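Local coordinates for protein type II restriction enzyme MspI (Moraxella sp., PDB 1SA3) that recognises the double-stranded DNA sequence 5'-CCGG-3' and cuts it after the first cytosine, leaving fragments with 5'-phosphates, at residues E[85-98]-E[187-201]. Residues are numbered along the deposited sequence; the frame is centred on the assembly and turned at random.
Sequences TDLGRTIAGGSPKT and VTLRAEKSEGNILHP
Leu189 pushes its isobutyl group against the loop 85-98, with CD1 4.1 Å from Ile91 CD1. It follows the end of helix 179-188 with positive phi; CD1 also lies 3.6 Å from Ser95 O, while CD2 rests on Gly93. The turn it meets is type II, closed by Gly94 N to Ile91 O; glycine suits position 93 because it accepts the positive phi (108°) and lays a bare CA against Leu189 CD2. Leu199 CD2 touches both Leu87 CD1 (3.7 Å) and CG of the puckered Pro96 ring, its branched end serving two apolar neighbours; the same methyl lies over one face of the Arg89 guanidinium. Leu87 CD2 reaches Ile198 CD1, and Lys97 lends its aliphatic CG to Leu189.

The direct hydrogen bond is from Thr98 OG1 to Ile198 O (2.7 Å), approaching from above the carbonyl plane; chi1 of -57° sets this hydroxyl beside the backbone N, with the methyl CG2 anti to it. One water joins Lys97 N to Thr188 O and Leu199 O, a second links Ala92 O with Leu189 O. His200 ND1 donates to Thr188 O (2.8 Å, 167°), tying the chain back to the helix end, and Ile91 CD1 comes obliquely to the His200 ring, nearest CE1.

The arrangement joins the connection between strands 77-84 and 100-106, flanked by Asp84 and Asp99, which bind sodium with Glu35, to the helix-to-strand link before 203-210, within the PDDEXK nuclease fold.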
ATOM      1  N   THR E  85       8.412  -1.821 -11.363  1.00 17.58           N
ATOM      2  CA  THR E  85       7.823  -3.098 -11.739  1.00 18.91           C
ATOM      3  C   THR E  85       6.743  -2.886 -12.777  1.00 22.47           C
ATOM      4  O   THR E  85       5.782  -2.152 -12.555  1.00 23.25           O
ATOM      5  CB  THR E  85       7.206  -3.814 -10.519  1.00 17.95           C
ATOM      6  OG1 THR E  85       8.237  -4.088  -9.567  1.00 17.81           O
ATOM      7  CG2 THR E  85       6.547  -5.133 -10.937  1.00 19.21           C
ATOM      8  N   ASP E  86       6.901  -3.530 -13.923  1.00 25.17           N
ATOM      9  CA  ASP E  86       5.917  -3.418 -14.983  1.00 27.63           C
ATOM     10  C   ASP E  86       5.894  -4.765 -15.679  1.00 25.47           C
ATOM     11  O   ASP E  86       6.650  -5.006 -16.615  1.00 25.60           O
ATOM     12  CB  ASP E  86       6.316  -2.299 -15.943  1.00 32.63           C
ATOM     13  CG  ASP E  86       5.389  -2.192 -17.129  1.00 35.88           C
ATOM     14  OD1 ASP E  86       4.163  -2.366 -16.954  1.00 37.05           O
ATOM     15  OD2 ASP E  86       5.891  -1.923 -18.239  1.00 40.15           O
ATOM     16  N   LEU E  87       5.025  -5.641 -15.195  1.00 24.44           N
ATOM     17  CA  LEU E  87       4.919  -6.995 -15.726  1.00 28.00           C
ATOM     18  C   LEU E  87       4.039  -7.104 -16.962  1.00 29.21           C
ATOM     19  O   LEU E  87       4.157  -8.057 -17.742  1.00 25.35           O
ATOM     20  CB  LEU E  87       4.398  -7.923 -14.629  1.00 26.82           C
ATOM     21  CG  LEU E  87       5.155  -7.773 -13.307  1.00 26.97           C
ATOM     22  CD1 LEU E  87       4.559  -8.713 -12.267  1.00 29.29           C
ATOM     23  CD2 LEU E  87       6.636  -8.060 -13.521  1.00 27.26           C
ATOM     24  N   GLY E  88       3.152  -6.130 -17.134  1.00 30.88           N
ATOM     25  CA  GLY E  88       2.272  -6.138 -18.290  1.00 36.92           C
ATOM     26  C   GLY E  88       1.315  -7.310 -18.318  1.00 38.79           C
ATOM     27  O   GLY E  88       0.940  -7.794 -19.385  1.00 41.28           O
ATOM     28  N   ARG E  89       0.914  -7.777 -17.141  1.00 40.43           N
ATOM     29  CA  ARG E  89      -0.011  -8.897 -17.059  1.00 39.95           C
ATOM     30  C   ARG E  89      -0.980  -8.726 -15.902  1.00 40.46           C
ATOM     31  O   ARG E  89      -0.793  -7.867 -15.039  1.00 36.71           O
ATOM     32  CB  ARG E  89       0.759 -10.214 -16.910  1.00 43.05           C
ATOM     33  CG  ARG E  89       1.848 -10.196 -15.854  1.00 43.98           C
ATOM     34  CD  ARG E  89       2.501 -11.569 -15.697  1.00 45.37           C
ATOM     35  NE  ARG E  89       1.518 -12.590 -15.335  1.00 44.25           N
ATOM     36  CZ  ARG E  89       1.793 -13.673 -14.617  1.00 42.65           C
ATOM     37  NH1 ARG E  89       3.022 -13.882 -14.179  1.00 43.35           N
ATOM     38  NH2 ARG E  89       0.833 -14.544 -14.326  1.00 45.06           N
ATOM     39  N   THR E  90      -2.029  -9.536 -15.899  1.00 39.40           N
ATOM     40  CA  THR E  90      -3.018  -9.468 -14.841  1.00 38.03           C
ATOM     41  C   THR E  90      -3.165 -10.844 -14.231  1.00 36.96           C
ATOM     42  O   THR E  90      -2.826 -11.850 -14.852  1.00 37.42           O
ATOM     43  CB  THR E  90      -4.391  -9.015 -15.373  1.00 40.25           C
ATOM     44  OG1 THR E  90      -4.980 -10.065 -16.147  1.00 42.21           O
ATOM     45  CG2 THR E  90      -4.236  -7.781 -16.237  1.00 41.59           C
ATOM     46  N   ILE E  91      -3.653 -10.883 -13.001  1.00 35.04           N
ATOM     47  CA  ILE E  91      -3.856 -12.143 -12.309  1.00 33.92           C
ATOM     48  C   ILE E  91      -5.231 -12.084 -11.680  1.00 35.11           C
ATOM     49  O   ILE E  91      -5.977 -11.132 -11.898  1.00 34.24           O
ATOM     50  CB  ILE E  91      -2.817 -12.355 -11.186  1.00 34.48           C
ATOM     51  CG1 ILE E  91      -2.852 -11.162 -10.227  1.00 31.42           C
ATOM     52  CG2 ILE E  91      -1.430 -12.549 -11.787  1.00 34.74           C
ATOM     53  CD1 ILE E  91      -1.912 -11.288  -9.041  1.00 36.05           C
ATOM     54  N   ALA E  92      -5.563 -13.101 -10.896  1.00 36.07           N
ATOM     55  CA  ALA E  92      -6.852 -13.139 -10.231  1.00 38.03           C
ATOM     56  C   ALA E  92      -6.991 -11.874  -9.398  1.00 38.62           C
ATOM     57  O   ALA E  92      -6.264 -11.678  -8.423  1.00 39.47           O
ATOM     58  CB  ALA E  92      -6.942 -14.369  -9.344  1.00 39.87           C
ATOM     59  N   GLY E  93      -7.915 -11.007  -9.795  1.00 37.79           N
ATOM     60  CA  GLY E  93      -8.117  -9.772  -9.061  1.00 36.02           C
ATOM     61  C   GLY E  93      -7.609  -8.554  -9.804  1.00 35.38           C
ATOM     62  O   GLY E  93      -7.804  -7.427  -9.355  1.00 38.13           O
ATOM     63  N   GLY E  94      -6.950  -8.776 -10.938  1.00 34.72           N
ATOM     64  CA  GLY E  94      -6.440  -7.659 -11.717  1.00 32.96           C
ATOM     65  C   GLY E  94      -4.928  -7.537 -11.752  1.00 28.03           C
ATOM     66  O   GLY E  94      -4.202  -8.493 -11.481  1.00 28.14           O
ATOM     67  N   SER E  95      -4.451  -6.349 -12.097  1.00 27.62           N
ATOM     68  CA  SER E  95      -3.018  -6.096 -12.171  1.00 26.17           C
ATOM     69  C   SER E  95      -2.372  -6.208 -10.795  1.00 23.85           C
ATOM     70  O   SER E  95      -2.923  -5.745  -9.800  1.00 20.96           O
ATOM     71  CB  SER E  95      -2.758  -4.700 -12.737  1.00 30.11           C
ATOM     72  OG  SER E  95      -3.311  -4.572 -14.033  1.00 40.34           O
ATOM     73  N   PRO E  96      -1.192  -6.843 -10.724  1.00 23.05           N
ATOM     74  CA  PRO E  96      -0.490  -6.996  -9.449  1.00 21.06           C
ATOM     75  C   PRO E  96      -0.330  -5.639  -8.771  1.00 20.71           C
ATOM     76  O   PRO E  96      -0.186  -4.611  -9.447  1.00 17.25           O
ATOM     77  CB  PRO E  96       0.853  -7.589  -9.870  1.00 23.00           C
ATOM     78  CG  PRO E  96       0.474  -8.438 -11.038  1.00 21.78           C
ATOM     79  CD  PRO E  96      -0.458  -7.522 -11.807  1.00 24.76           C
ATOM     80  N   LYS E  97      -0.349  -5.654  -7.443  1.00 15.54           N
ATOM     81  CA  LYS E  97      -0.207  -4.444  -6.637  1.00 17.57           C
ATOM     82  C   LYS E  97       1.253  -4.013  -6.424  1.00 17.51           C
ATOM     83  O   LYS E  97       1.539  -3.106  -5.637  1.00 16.39           O
ATOM     84  CB  LYS E  97      -0.858  -4.634  -5.266  1.00 21.04           C
ATOM     85  CG  LYS E  97      -2.345  -4.945  -5.322  1.00 25.98           C
ATOM     86  CD  LYS E  97      -3.144  -3.735  -5.775  1.00 29.38           C
ATOM     87  CE  LYS E  97      -4.632  -4.045  -5.831  1.00 33.13           C
ATOM     88  NZ  LYS E  97      -5.304  -3.343  -6.959  1.00 32.32           N
ATOM     89  N   THR E  98       2.176  -4.653  -7.131  1.00 16.86           N
ATOM     90  CA  THR E  98       3.589  -4.335  -6.973  1.00 14.30           C
ATOM     91  C   THR E  98       4.036  -3.165  -7.841  1.00 17.37           C
ATOM     92  O   THR E  98       3.987  -3.237  -9.072  1.00 14.31           O
ATOM     93  CB  THR E  98       4.450  -5.576  -7.286  1.00 14.93           C
ATOM     94  OG1 THR E  98       4.044  -6.652  -6.428  1.00 15.25           O
ATOM     95  CG2 THR E  98       5.920  -5.281  -7.050  1.00 12.99           C
ATOM     96  N   VAL E 187      -5.049  -5.640  -0.030  1.00 14.01           N
ATOM     97  CA  VAL E 187      -3.796  -4.925  -0.279  1.00 15.59           C
ATOM     98  C   VAL E 187      -2.718  -5.713  -1.021  1.00 16.54           C
ATOM     99  O   VAL E 187      -1.746  -5.121  -1.481  1.00 17.77           O
ATOM    100  CB  VAL E 187      -3.181  -4.363   1.036  1.00 18.49           C
ATOM    101  CG1 VAL E 187      -4.161  -3.404   1.688  1.00 21.37           C
ATOM    102  CG2 VAL E 187      -2.830  -5.495   2.007  1.00 15.56           C
ATOM    103  N   THR E 188      -2.872  -7.032  -1.158  1.00 13.43           N
ATOM    104  CA  THR E 188      -1.849  -7.813  -1.865  1.00 15.01           C
ATOM    105  C   THR E 188      -2.350  -8.691  -3.001  1.00 12.64           C
ATOM    106  O   THR E 188      -1.556  -9.164  -3.812  1.00 13.62           O
ATOM    107  CB  THR E 188      -1.086  -8.762  -0.921  1.00 14.08           C
ATOM    108  OG1 THR E 188      -1.967  -9.815  -0.500  1.00 13.20           O
ATOM    109  CG2 THR E 188      -0.538  -8.007   0.281  1.00 12.91           C
ATOM    110  N   LEU E 189      -3.656  -8.918  -3.037  1.00 13.43           N
ATOM    111  CA  LEU E 189      -4.301  -9.772  -4.034  1.00 15.73           C
ATOM    112  C   LEU E 189      -4.075 -11.251  -3.760  1.00 18.23           C
ATOM    113  O   LEU E 189      -4.221 -12.098  -4.638  1.00 17.17           O
ATOM    114  CB  LEU E 189      -3.853  -9.441  -5.459  1.00 16.21           C
ATOM    115  CG  LEU E 189      -4.536  -8.243  -6.115  1.00 16.52           C
ATOM    116  CD1 LEU E 189      -4.209  -8.254  -7.593  1.00 18.37           C
ATOM    117  CD2 LEU E 189      -6.050  -8.304  -5.914  1.00 17.42           C
ATOM    118  N   ARG E 190      -3.714 -11.560  -2.527  1.00 18.79           N
ATOM    119  CA  ARG E 190      -3.532 -12.944  -2.126  1.00 21.53           C
ATOM    120  C   ARG E 190      -4.028 -13.022  -0.686  1.00 20.06           C
ATOM    121  O   ARG E 190      -3.601 -12.241   0.168  1.00 19.50           O
ATOM    122  CB  ARG E 190      -2.063 -13.357  -2.230  1.00 22.26           C
ATOM    123  CG  ARG E 190      -1.851 -14.837  -1.965  1.00 34.06           C
ATOM    124  CD  ARG E 190      -0.398 -15.235  -2.137  1.00 40.79           C
ATOM    125  NE  ARG E 190      -0.128 -16.538  -1.535  1.00 48.84           N
ATOM    126  CZ  ARG E 190       1.056 -17.141  -1.553  1.00 52.28           C
ATOM    127  NH1 ARG E 190       2.092 -16.561  -2.146  1.00 53.34           N
ATOM    128  NH2 ARG E 190       1.204 -18.325  -0.974  1.00 54.72           N
ATOM    129  N   ALA E 191      -4.945 -13.948  -0.419  1.00 19.32           N
ATOM    130  CA  ALA E 191      -5.519 -14.085   0.921  1.00 18.25           C
ATOM    131  C   ALA E 191      -4.542 -14.620   1.954  1.00 16.79           C
ATOM    132  O   ALA E 191      -4.589 -14.221   3.111  1.00 19.60           O
ATOM    133  CB  ALA E 191      -6.763 -14.974   0.876  1.00 20.65           C
ATOM    134  N   GLU E 192      -3.669 -15.528   1.542  1.00 20.09           N
ATOM    135  CA  GLU E 192      -2.686 -16.101   2.453  1.00 23.61           C
ATOM    136  C   GLU E 192      -1.378 -15.347   2.316  1.00 23.31           C
ATOM    137  O   GLU E 192      -1.187 -14.609   1.350  1.00 21.85           O
ATOM    138  CB  GLU E 192      -2.475 -17.586   2.143  1.00 30.03           C
ATOM    139  CG  GLU E 192      -3.694 -18.444   2.450  1.00 37.92           C
ATOM    140  CD  GLU E 192      -4.089 -18.389   3.920  1.00 41.41           C
ATOM    141  OE1 GLU E 192      -3.241 -18.731   4.769  1.00 45.22           O
ATOM    142  OE2 GLU E 192      -5.242 -18.009   4.227  1.00 41.85           O
ATOM    143  N   LYS E 193      -0.486 -15.534   3.283  1.00 23.17           N
ATOM    144  CA  LYS E 193       0.797 -14.845   3.293  1.00 25.03           C
ATOM    145  C   LYS E 193       1.682 -15.176   2.105  1.00 23.63           C
ATOM    146  O   LYS E 193       1.708 -16.305   1.619  1.00 24.82           O
ATOM    147  CB  LYS E 193       1.546 -15.136   4.596  1.00 29.24           C
ATOM    148  CG  LYS E 193       0.779 -14.715   5.844  1.00 32.07           C
ATOM    149  CD  LYS E 193       1.639 -14.816   7.098  1.00 38.93           C
ATOM    150  CE  LYS E 193       0.877 -14.335   8.328  1.00 39.42           C
ATOM    151  NZ  LYS E 193       1.745 -14.246   9.531  1.00 42.24           N
ATOM    152  N   SER E 194       2.405 -14.166   1.640  1.00 20.02           N
ATOM    153  CA  SER E 194       3.314 -14.300   0.511  1.00 17.23           C
ATOM    154  C   SER E 194       4.610 -13.584   0.878  1.00 17.20           C
ATOM    155  O   SER E 194       4.594 -12.648   1.673  1.00 13.40           O
ATOM    156  CB  SER E 194       2.689 -13.656  -0.735  1.00 19.70           C
ATOM    157  OG  SER E 194       3.618 -13.563  -1.805  1.00 20.10           O
ATOM    158  N   GLU E 195       5.732 -14.034   0.326  1.00 16.87           N
ATOM    159  CA  GLU E 195       7.018 -13.391   0.604  1.00 19.84           C
ATOM    160  C   GLU E 195       7.938 -13.587  -0.589  1.00 20.90           C
ATOM    161  O   GLU E 195       8.091 -14.707  -1.093  1.00 15.73           O
ATOM    162  CB  GLU E 195       7.686 -13.979   1.857  1.00 22.93           C
ATOM    163  CG  GLU E 195       8.871 -13.151   2.373  1.00 27.55           C
ATOM    164  CD  GLU E 195       9.767 -13.909   3.352  1.00 33.36           C
ATOM    165  OE1 GLU E 195      10.762 -14.530   2.908  1.00 34.95           O
ATOM    166  OE2 GLU E 195       9.471 -13.885   4.566  1.00 35.89           O
ATOM    167  N   GLY E 196       8.528 -12.491  -1.056  1.00 16.15           N
ATOM    168  CA  GLY E 196       9.440 -12.563  -2.185  1.00 17.54           C
ATOM    169  C   GLY E 196       8.811 -12.880  -3.530  1.00 17.46           C
ATOM    170  O   GLY E 196       9.523 -13.137  -4.501  1.00 19.54           O
ATOM    171  N   ASN E 197       7.487 -12.859  -3.605  1.00 16.22           N
ATOM    172  CA  ASN E 197       6.792 -13.144  -4.862  1.00 17.05           C
ATOM    173  C   ASN E 197       6.504 -11.798  -5.524  1.00 15.72           C
ATOM    174  O   ASN E 197       5.767 -10.988  -4.973  1.00 16.95           O
ATOM    175  CB  ASN E 197       5.475 -13.872  -4.586  1.00 17.59           C
ATOM    176  CG  ASN E 197       4.783 -14.335  -5.855  1.00 16.18           C
ATOM    177  OD1 ASN E 197       4.829 -13.663  -6.888  1.00 16.58           O
ATOM    178  ND2 ASN E 197       4.126 -15.486  -5.779  1.00 16.31           N
ATOM    179  N   ILE E 198       7.067 -11.566  -6.705  1.00 13.53           N
ATOM    180  CA  ILE E 198       6.882 -10.281  -7.383  1.00 14.97           C
ATOM    181  C   ILE E 198       5.423  -9.888  -7.658  1.00 16.58           C
ATOM    182  O   ILE E 198       5.114  -8.703  -7.809  1.00 16.93           O
ATOM    183  CB  ILE E 198       7.702 -10.235  -8.694  1.00 13.54           C
ATOM    184  CG1 ILE E 198       7.829  -8.787  -9.176  1.00 13.12           C
ATOM    185  CG2 ILE E 198       7.049 -11.111  -9.756  1.00 15.43           C
ATOM    186  CD1 ILE E 198       8.852  -8.615 -10.293  1.00 16.68           C
ATOM    187  N   LEU E 199       4.521 -10.866  -7.697  1.00 15.31           N
ATOM    188  CA  LEU E 199       3.107 -10.580  -7.944  1.00 15.21           C
ATOM    189  C   LEU E 199       2.373 -10.001  -6.727  1.00 14.21           C
ATOM    190  O   LEU E 199       1.261  -9.497  -6.860  1.00 13.99           O
ATOM    191  CB  LEU E 199       2.375 -11.853  -8.384  1.00 15.36           C
ATOM    192  CG  LEU E 199       2.900 -12.519  -9.660  1.00 18.04           C
ATOM    193  CD1 LEU E 199       2.169 -13.833  -9.893  1.00 21.85           C
ATOM    194  CD2 LEU E 199       2.703 -11.575 -10.839  1.00 16.75           C
ATOM    195  N   HIS E 200       2.987 -10.086  -5.551  1.00 12.98           N
ATOM    196  CA  HIS E 200       2.361  -9.593  -4.316  1.00 14.18           C
ATOM    197  C   HIS E 200       3.333  -8.760  -3.479  1.00 13.89           C
ATOM    198  O   HIS E 200       4.360  -9.268  -3.022  1.00 13.53           O
ATOM    199  CB  HIS E 200       1.868 -10.783  -3.485  1.00 13.94           C
ATOM    200  CG  HIS E 200       1.017 -11.737  -4.261  1.00 15.89           C
ATOM    201  ND1 HIS E 200      -0.245 -11.408  -4.713  1.00 16.75           N
ATOM    202  CD2 HIS E 200       1.276 -12.981  -4.733  1.00 20.05           C
ATOM    203  CE1 HIS E 200      -0.723 -12.406  -5.434  1.00 19.90           C
ATOM    204  NE2 HIS E 200       0.180 -13.372  -5.463  1.00 22.41           N
ATOM    205  N   PRO E 201       3.010  -7.478  -3.243  1.00 15.14           N
ATOM    206  CA  PRO E 201       3.883  -6.598  -2.447  1.00 14.14           C
ATOM    207  C   PRO E 201       4.095  -7.140  -1.034  1.00 14.04           C
ATOM    208  O   PRO E 201       3.156  -7.665  -0.425  1.00 12.70           O
ATOM    209  CB  PRO E 201       3.119  -5.270  -2.413  1.00 20.35           C
ATOM    210  CG  PRO E 201       2.191  -5.348  -3.580  1.00 23.73           C
ATOM    211  CD  PRO E 201       1.768  -6.782  -3.621  1.00 16.13           C
TER
HETATM  212  O   HOH W   1      -4.557 -12.991  -7.067  1.00 37.14           O
HETATM  213  O   HOH W   2      -0.698  -7.928  -6.097  1.00 16.41           O